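Local coordinates for dual specificity protein phosphatase 18 (Homo sapiens, PDB 2ESB) that dephosphorylates phosphotyrosine and phosphothreonine in synthetic MAP kinase peptides, preferring phosphotyrosine and doubly phosphorylated forms, as a dual-specificity member of the protein tyrosine phosphatase family, at residues M48-S53 / D84-H89; D88-V93 / G98-H103. One frame throughout, in Å; residues are numbered along the deposited sequence.

Contact 1 of 2, residues M48-S53 / D84-H89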
ATOM      1  N   MET A  48       2.895  -4.965  13.417  1.00 14.19           N
ATOM      2  CA  MET A  48       2.815  -5.805  12.231  1.00 15.02           C
ATOM      3  C   MET A  48       3.552  -5.139  11.069  1.00 12.34           C
ATOM      4  O   MET A  48       3.320  -3.969  10.770  1.00 10.64           O
ATOM      5  CB  MET A  48       1.347  -6.011  11.829  1.00 11.83           C
ATOM      6  CG  MET A  48       1.155  -6.940  10.625  1.00  8.13           C
ATOM      7  SD  MET A  48       1.484  -8.669  11.053  1.00 12.62           S
ATOM      8  CE  MET A  48       2.240  -9.264   9.546  1.00  9.17           C
ATOM      9  N   VAL A  49       4.441  -5.889  10.428  1.00 10.46           N
ATOM     10  CA  VAL A  49       5.193  -5.384   9.286  1.00  9.07           C
ATOM     11  C   VAL A  49       4.890  -6.250   8.066  1.00 13.04           C
ATOM     12  O   VAL A  49       5.102  -7.467   8.079  1.00 12.95           O
ATOM     13  CB  VAL A  49       6.717  -5.406   9.549  1.00  8.96           C
ATOM     14  CG1 VAL A  49       7.465  -5.009   8.279  1.00 13.56           C
ATOM     15  CG2 VAL A  49       7.072  -4.436  10.693  1.00  7.25           C
ATOM     16  N   ILE A  50       4.380  -5.619   7.015  1.00  8.33           N
ATOM     17  CA  ILE A  50       4.050  -6.324   5.784  1.00  9.92           C
ATOM     18  C   ILE A  50       4.989  -5.841   4.685  1.00 12.28           C
ATOM     19  O   ILE A  50       4.898  -4.711   4.216  1.00 13.09           O
ATOM     20  CB  ILE A  50       2.591  -6.070   5.358  1.00 10.50           C
ATOM     21  CG1 ILE A  50       1.639  -6.503   6.483  1.00 12.82           C
ATOM     22  CG2 ILE A  50       2.291  -6.865   4.094  1.00  8.75           C
ATOM     23  CD1 ILE A  50       0.139  -6.369   6.149  1.00 12.52           C
ATOM     24  N   ASN A  51       5.901  -6.720   4.297  1.00 10.96           N
ATOM     25  CA  ASN A  51       6.917  -6.446   3.296  1.00 12.88           C
ATOM     26  C   ASN A  51       6.372  -6.841   1.931  1.00 14.23           C
ATOM     27  O   ASN A  51       6.258  -8.024   1.606  1.00 13.43           O
ATOM     28  CB  ASN A  51       8.178  -7.243   3.683  1.00 11.71           C
ATOM     29  CG  ASN A  51       9.311  -7.136   2.672  1.00 11.73           C
ATOM     30  OD1 ASN A  51       9.148  -6.651   1.552  1.00 11.42           O
ATOM     31  ND2 ASN A  51      10.474  -7.628   3.069  1.00 13.20           N
ATOM     32  N   VAL A  52       6.024  -5.837   1.131  1.00 15.05           N
ATOM     33  CA  VAL A  52       5.481  -6.091  -0.191  1.00 12.04           C
ATOM     34  C   VAL A  52       6.597  -6.049  -1.237  1.00 12.62           C
ATOM     35  O   VAL A  52       6.685  -5.126  -2.043  1.00 15.42           O
ATOM     36  CB  VAL A  52       4.377  -5.054  -0.549  1.00 14.19           C
ATOM     37  CG1 VAL A  52       3.552  -5.564  -1.712  1.00 10.29           C
ATOM     38  CG2 VAL A  52       3.481  -4.799   0.660  1.00 12.58           C
ATOM     39  N   SER A  53       7.463  -7.051  -1.210  1.00 15.93           N
ATOM     40  CA  SER A  53       8.567  -7.110  -2.170  1.00 16.93           C
ATOM     41  C   SER A  53       9.148  -8.510  -2.210  1.00 19.95           C
ATOM     42  O   SER A  53       8.951  -9.310  -1.298  1.00 14.93           O
ATOM     43  CB  SER A  53       9.694  -6.166  -1.762  1.00 14.65           C
ATOM     44  OG  SER A  53      10.489  -6.790  -0.762  1.00 13.96           O
ATOM     45  N   ASP A  84      -7.624  -8.156  -1.204  1.00 13.71           N
ATOM     46  CA  ASP A  84      -8.571  -8.512  -0.143  1.00 18.23           C
ATOM     47  C   ASP A  84      -7.941  -9.145   1.083  1.00 18.18           C
ATOM     48  O   ASP A  84      -8.240  -8.757   2.213  1.00 18.89           O
ATOM     49  CB  ASP A  84      -9.646  -9.458  -0.683  1.00 22.74           C
ATOM     50  CG  ASP A  84     -10.789  -8.718  -1.318  1.00 32.99           C
ATOM     51  OD1 ASP A  84     -11.176  -9.074  -2.449  1.00 35.46           O
ATOM     52  OD2 ASP A  84     -11.301  -7.778  -0.676  1.00 21.29           O
ATOM     53  N   PRO A  85      -7.074 -10.143   0.883  1.00 16.75           N
ATOM     54  CA  PRO A  85      -6.458 -10.769   2.048  1.00 13.34           C
ATOM     55  C   PRO A  85      -5.589  -9.835   2.890  1.00 17.22           C
ATOM     56  O   PRO A  85      -5.622  -9.908   4.117  1.00 14.24           O
ATOM     57  CB  PRO A  85      -5.693 -11.946   1.447  1.00 20.14           C
ATOM     58  CG  PRO A  85      -5.446 -11.522   0.027  1.00 29.77           C
ATOM     59  CD  PRO A  85      -6.729 -10.868  -0.352  1.00 12.59           C
ATOM     60  N   ILE A  86      -4.828  -8.950   2.253  1.00 12.96           N
ATOM     61  CA  ILE A  86      -4.004  -8.032   3.022  1.00 12.52           C
ATOM     62  C   ILE A  86      -4.854  -6.924   3.653  1.00 12.89           C
ATOM     63  O   ILE A  86      -4.572  -6.490   4.769  1.00 13.12           O
ATOM     64  CB  ILE A  86      -2.893  -7.408   2.168  1.00 12.49           C
ATOM     65  CG1 ILE A  86      -1.896  -8.495   1.752  1.00 12.94           C
ATOM     66  CG2 ILE A  86      -2.186  -6.307   2.962  1.00 12.05           C
ATOM     67  CD1 ILE A  86      -1.206  -9.181   2.917  1.00 23.91           C
ATOM     68  N   ALA A  87      -5.890  -6.463   2.948  1.00 11.93           N
ATOM     69  CA  ALA A  87      -6.771  -5.432   3.507  1.00 13.71           C
ATOM     70  C   ALA A  87      -7.416  -5.963   4.798  1.00 15.78           C
ATOM     71  O   ALA A  87      -7.495  -5.265   5.820  1.00 10.50           O
ATOM     72  CB  ALA A  87      -7.859  -5.060   2.502  1.00 11.15           C
ATOM     73  N   ASP A  88      -7.882  -7.205   4.752  1.00 13.71           N
ATOM     74  CA  ASP A  88      -8.509  -7.802   5.930  1.00 13.53           C
ATOM     75  C   ASP A  88      -7.480  -7.979   7.056  1.00 11.43           C
ATOM     76  O   ASP A  88      -7.809  -7.863   8.240  1.00 13.25           O
ATOM     77  CB  ASP A  88      -9.122  -9.159   5.581  1.00 13.63           C
ATOM     78  CG  ASP A  88     -10.252  -9.055   4.559  1.00 20.03           C
ATOM     79  OD1 ASP A  88     -10.821  -7.961   4.362  1.00 17.93           O
ATOM     80  OD2 ASP A  88     -10.582 -10.091   3.955  1.00 19.15           O
ATOM     81  N   HIS A  89      -6.230  -8.239   6.685  1.00 11.80           N
ATOM     82  CA  HIS A  89      -5.175  -8.427   7.678  1.00 13.44           C
ATOM     83  C   HIS A  89      -4.931  -7.098   8.400  1.00 10.16           C
ATOM     84  O   HIS A  89      -4.846  -7.053   9.620  1.00 10.91           O
ATOM     85  CB  HIS A  89      -3.891  -8.911   6.988  1.00 13.07           C
ATOM     86  CG  HIS A  89      -2.847  -9.447   7.924  1.00 14.43           C
ATOM     87  ND1 HIS A  89      -2.286  -8.699   8.937  1.00 18.01           N
ATOM     88  CD2 HIS A  89      -2.210 -10.644   7.948  1.00 13.17           C
ATOM     89  CE1 HIS A  89      -1.344  -9.406   9.539  1.00  5.09           C
ATOM     90  NE2 HIS A  89      -1.277 -10.589   8.956  1.00 16.53           N
TER
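M48 and H89 meet through a sulfur-aromatic contact at the rim of the imidazole. M48 SD lies near the ring plane, 3.3 Å from H89 CE1. Measured to the centroid of the H89 ring, the sulfur is 4.4 Å away and 74° off the ring normal. The thioether brings carbon as well as sulfur: M48 CE is 3.6 Å from H89 CE1 and 3.8 Å from H89 NE2, but it stands out of the ring plane and approaches obliquely. M48 sends CG out opposite its backbone N (chi1 -177°) and then bends at both chi2 and chi3, which sets the sulfur at the ring edge by CE1 and leaves the methyl to one side of the plane. H89 comes to meet it from the opposite direction.

This is one strand-helix interface of the phosphatase alpha/beta fold: helix 83-95 packs on the central mixed sheet, where strand 48-51 lies between strands 100-103 and 65-68. The two short segments run nearly antiparallel, at 162°, with their axes 11.3 Å apart at closest approach, a gap spanned by side chains alone.

The apolar contact is made by two isoleucines that reach toward each other tip to tip. I50 CD1 stands 3.9 Å from I86 CG2, while its approach to the imidazole is oblique and longer, 4.4 Å to H89 ND1. Both isoleucines are buried; L102 of the neighbouring strand packs on I50, and L114 of helix 110-122 and V69 pack on I86.

Contact 2 of 2, residues D88-V93 / G98-H103; sequences DHIHSV and GRTLLH
V93 and G98 close the turn between helix 83-95 and strand 100-103 with a backbone hydrogen bond, G98 N to V93 O, 2.8 Å long. The turn is the helix-to-strand end of a beta-alpha-beta crossover, in which parallel strands 65-68 and 100-103 are joined through helix 83-95; in the phosphatase fold it leads back into the central sheet on the strand just ahead of C104, the predicted phosphocysteine nucleophile. The short segments lie 152° apart in direction, and they come nearest each other here. The bond is fairly straight at hydrogen (157°).

The van der Waals contacts centre on V93, whose CG1 points away from its own backbone N (chi1 170°) and over the start of the strand. V93 CG1 lies 3.5 Å from R99 N and 3.3 Å from T100 OG1. The whole isopropyl group lies against that hydroxyl, V93 CB at 3.4 Å and V93 CG2 at 3.6 Å from T100 OG1, while CG1 also packs on the G98-R99 backbone. R99 itself directs its guanidinium to Y28, on strand 27-30.

Farther along the strand the contact is apolar: the side chains of I90 and L102 cross at about a right angle, with I90 CD1 4.0 Å from L102 CD1. Y118 and C115 of helix 110-122 pack on I90 and L102 respectively, extending this buried apolar layer.

The remaining polar link runs through water. T100 OG1, set beside its own backbone N, faces the helix, and one ordered water bridges it to a helix carbonyl: the water donates to I90 O at 2.9 Å and lies 2.7 Å from T100 OG1.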
ATOM      1  N   ASP A  88      -7.882  -7.205   4.752  1.00 13.71           N
ATOM      2  CA  ASP A  88      -8.509  -7.802   5.930  1.00 13.53           C
ATOM      3  C   ASP A  88      -7.480  -7.979   7.056  1.00 11.43           C
ATOM      4  O   ASP A  88      -7.809  -7.863   8.240  1.00 13.25           O
ATOM      5  CB  ASP A  88      -9.122  -9.159   5.581  1.00 13.63           C
ATOM      6  CG  ASP A  88     -10.252  -9.055   4.559  1.00 20.03           C
ATOM      7  OD1 ASP A  88     -10.821  -7.961   4.362  1.00 17.93           O
ATOM      8  OD2 ASP A  88     -10.582 -10.091   3.955  1.00 19.15           O
ATOM      9  N   HIS A  89      -6.230  -8.239   6.685  1.00 11.80           N
ATOM     10  CA  HIS A  89      -5.175  -8.427   7.678  1.00 13.44           C
ATOM     11  C   HIS A  89      -4.931  -7.098   8.400  1.00 10.16           C
ATOM     12  O   HIS A  89      -4.846  -7.053   9.620  1.00 10.91           O
ATOM     13  CB  HIS A  89      -3.891  -8.911   6.988  1.00 13.07           C
ATOM     14  CG  HIS A  89      -2.847  -9.447   7.924  1.00 14.43           C
ATOM     15  ND1 HIS A  89      -2.286  -8.699   8.937  1.00 18.01           N
ATOM     16  CD2 HIS A  89      -2.210 -10.644   7.948  1.00 13.17           C
ATOM     17  CE1 HIS A  89      -1.344  -9.406   9.539  1.00  5.09           C
ATOM     18  NE2 HIS A  89      -1.277 -10.589   8.956  1.00 16.53           N
ATOM     19  N   ILE A  90      -4.824  -6.015   7.642  1.00 10.54           N
ATOM     20  CA  ILE A  90      -4.605  -4.696   8.236  1.00 10.85           C
ATOM     21  C   ILE A  90      -5.748  -4.373   9.197  1.00 14.92           C
ATOM     22  O   ILE A  90      -5.534  -3.885  10.305  1.00 14.52           O
ATOM     23  CB  ILE A  90      -4.517  -3.621   7.131  1.00 12.04           C
ATOM     24  CG1 ILE A  90      -3.275  -3.890   6.270  1.00 11.92           C
ATOM     25  CG2 ILE A  90      -4.464  -2.226   7.746  1.00 12.32           C
ATOM     26  CD1 ILE A  90      -3.256  -3.100   4.970  1.00 13.83           C
ATOM     27  N   HIS A  91      -6.965  -4.654   8.761  1.00  8.87           N
ATOM     28  CA  HIS A  91      -8.141  -4.408   9.583  1.00 13.59           C
ATOM     29  C   HIS A  91      -8.108  -5.227  10.874  1.00 11.04           C
ATOM     30  O   HIS A  91      -8.398  -4.701  11.948  1.00 13.44           O
ATOM     31  CB  HIS A  91      -9.407  -4.744   8.796  1.00 12.95           C
ATOM     32  CG  HIS A  91     -10.665  -4.557   9.583  1.00 14.37           C
ATOM     33  ND1 HIS A  91     -11.076  -3.325  10.047  1.00 20.01           N
ATOM     34  CD2 HIS A  91     -11.582  -5.451  10.023  1.00 15.60           C
ATOM     35  CE1 HIS A  91     -12.191  -3.469  10.742  1.00 20.51           C
ATOM     36  NE2 HIS A  91     -12.518  -4.748  10.743  1.00 25.45           N
ATOM     37  N   SER A  92      -7.748  -6.508  10.782  1.00 15.51           N
ATOM     38  CA  SER A  92      -7.696  -7.355  11.980  1.00 11.97           C
ATOM     39  C   SER A  92      -6.676  -6.849  12.988  1.00 15.23           C
ATOM     40  O   SER A  92      -6.925  -6.885  14.194  1.00 16.24           O
ATOM     41  CB  SER A  92      -7.362  -8.799  11.618  1.00 13.66           C
ATOM     42  OG  SER A  92      -8.368  -9.347  10.792  1.00 27.05           O
ATOM     43  N   VAL A  93      -5.523  -6.399  12.496  1.00 12.18           N
ATOM     44  CA  VAL A  93      -4.484  -5.855  13.371  1.00 11.26           C
ATOM     45  C   VAL A  93      -5.053  -4.647  14.092  1.00 12.06           C
ATOM     46  O   VAL A  93      -4.858  -4.481  15.298  1.00 16.17           O
ATOM     47  CB  VAL A  93      -3.230  -5.424  12.566  1.00 12.26           C
ATOM     48  CG1 VAL A  93      -2.258  -4.649  13.455  1.00  7.83           C
ATOM     49  CG2 VAL A  93      -2.538  -6.654  12.007  1.00  9.89           C
ATOM     50  N   GLY A  98      -3.473  -3.059  17.325  1.00 14.32           N
ATOM     51  CA  GLY A  98      -2.092  -3.025  16.892  1.00 17.16           C
ATOM     52  C   GLY A  98      -1.988  -2.015  15.770  1.00 16.10           C
ATOM     53  O   GLY A  98      -2.970  -1.343  15.459  1.00  9.99           O
ATOM     54  N   ARG A  99      -0.806  -1.905  15.171  1.00 12.26           N
ATOM     55  CA  ARG A  99      -0.582  -0.977  14.064  1.00 13.09           C
ATOM     56  C   ARG A  99       0.258  -1.677  12.998  1.00 13.97           C
ATOM     57  O   ARG A  99       1.191  -2.420  13.307  1.00 10.17           O
ATOM     58  CB  ARG A  99       0.136   0.285  14.547  1.00 12.48           C
ATOM     59  CG  ARG A  99      -0.654   1.071  15.574  1.00 16.70           C
ATOM     60  CD  ARG A  99      -0.015   2.423  15.856  1.00 20.71           C
ATOM     61  NE  ARG A  99      -0.613   3.028  17.044  1.00 17.67           N
ATOM     62  CZ  ARG A  99      -0.409   4.277  17.443  1.00 29.79           C
ATOM     63  NH1 ARG A  99       0.383   5.078  16.743  1.00 33.11           N
ATOM     64  NH2 ARG A  99      -0.992   4.723  18.552  1.00 22.69           N
ATOM     65  N   THR A 100      -0.067  -1.413  11.742  1.00 13.27           N
ATOM     66  CA  THR A 100       0.625  -2.053  10.639  1.00 11.74           C
ATOM     67  C   THR A 100       1.483  -1.120   9.798  1.00 15.68           C
ATOM     68  O   THR A 100       1.076   0.003   9.492  1.00 11.68           O
ATOM     69  CB  THR A 100      -0.405  -2.722   9.692  1.00 12.51           C
ATOM     70  OG1 THR A 100      -1.218  -3.645  10.434  1.00 12.67           O
ATOM     71  CG2 THR A 100       0.289  -3.458   8.561  1.00 14.59           C
ATOM     72  N   LEU A 101       2.677  -1.597   9.438  1.00 12.80           N
ATOM     73  CA  LEU A 101       3.565  -0.874   8.540  1.00  9.86           C
ATOM     74  C   LEU A 101       3.610  -1.674   7.247  1.00 13.16           C
ATOM     75  O   LEU A 101       3.977  -2.863   7.241  1.00 10.46           O
ATOM     76  CB  LEU A 101       5.010  -0.756   9.069  1.00  9.77           C
ATOM     77  CG  LEU A 101       6.037  -0.285   8.012  1.00 16.34           C
ATOM     78  CD1 LEU A 101       5.740   1.165   7.566  1.00  9.32           C
ATOM     79  CD2 LEU A 101       7.458  -0.370   8.577  1.00 12.95           C
ATOM     80  N   LEU A 102       3.196  -1.037   6.162  1.00 10.76           N
ATOM     81  CA  LEU A 102       3.269  -1.641   4.843  1.00  9.12           C
ATOM     82  C   LEU A 102       4.516  -1.007   4.240  1.00 13.04           C
ATOM     83  O   LEU A 102       4.634   0.209   4.268  1.00 15.87           O
ATOM     84  CB  LEU A 102       2.091  -1.211   3.967  1.00 11.38           C
ATOM     85  CG  LEU A 102       0.803  -2.013   3.929  1.00 15.58           C
ATOM     86  CD1 LEU A 102      -0.232  -1.234   3.109  1.00 16.13           C
ATOM     87  CD2 LEU A 102       1.087  -3.396   3.319  1.00  9.08           C
ATOM     88  N   HIS A 103       5.436  -1.804   3.699  1.00  9.06           N
ATOM     89  CA  HIS A 103       6.619  -1.239   3.054  1.00 12.28           C
ATOM     90  C   HIS A 103       7.050  -2.099   1.872  1.00 13.46           C
ATOM     91  O   HIS A 103       6.648  -3.255   1.735  1.00 10.22           O
ATOM     92  CB  HIS A 103       7.792  -1.123   4.039  1.00 11.56           C
ATOM     93  CG  HIS A 103       8.532  -2.410   4.263  1.00 15.43           C
ATOM     94  ND1 HIS A 103       9.583  -2.814   3.467  1.00 15.13           N
ATOM     95  CD2 HIS A 103       8.384  -3.373   5.208  1.00 11.77           C
ATOM     96  CE1 HIS A 103      10.055  -3.965   3.914  1.00  9.31           C
ATOM     97  NE2 HIS A 103       9.346  -4.326   4.970  1.00 13.19           N
TER
HETATM   98  O   HOH W   1      -3.382  -2.221  11.178  1.00 12.15           O

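How the contacts relate
The centres of contacts 1 and 2 are about 6 Å apart, and both use helix 83-95, sharing D88 and H89. Along the chain come strand 48-51, then the helix, whose 84-89 part serves contact 1 and 88-93 part contact 2, then strand 100-103. The two strands are parallel neighbours in the five-stranded mixed sheet, so one helix spans an adjacent pair. They are joined directly too: I50 N lies 2.8 Å from L101 O and V52 N 2.7 Å from H103 O, both probable hydrogen bonds. The side chains of I50 and L102 lie about 9 and 8 Å from that of C104, and the helix packs on the strand leading to it.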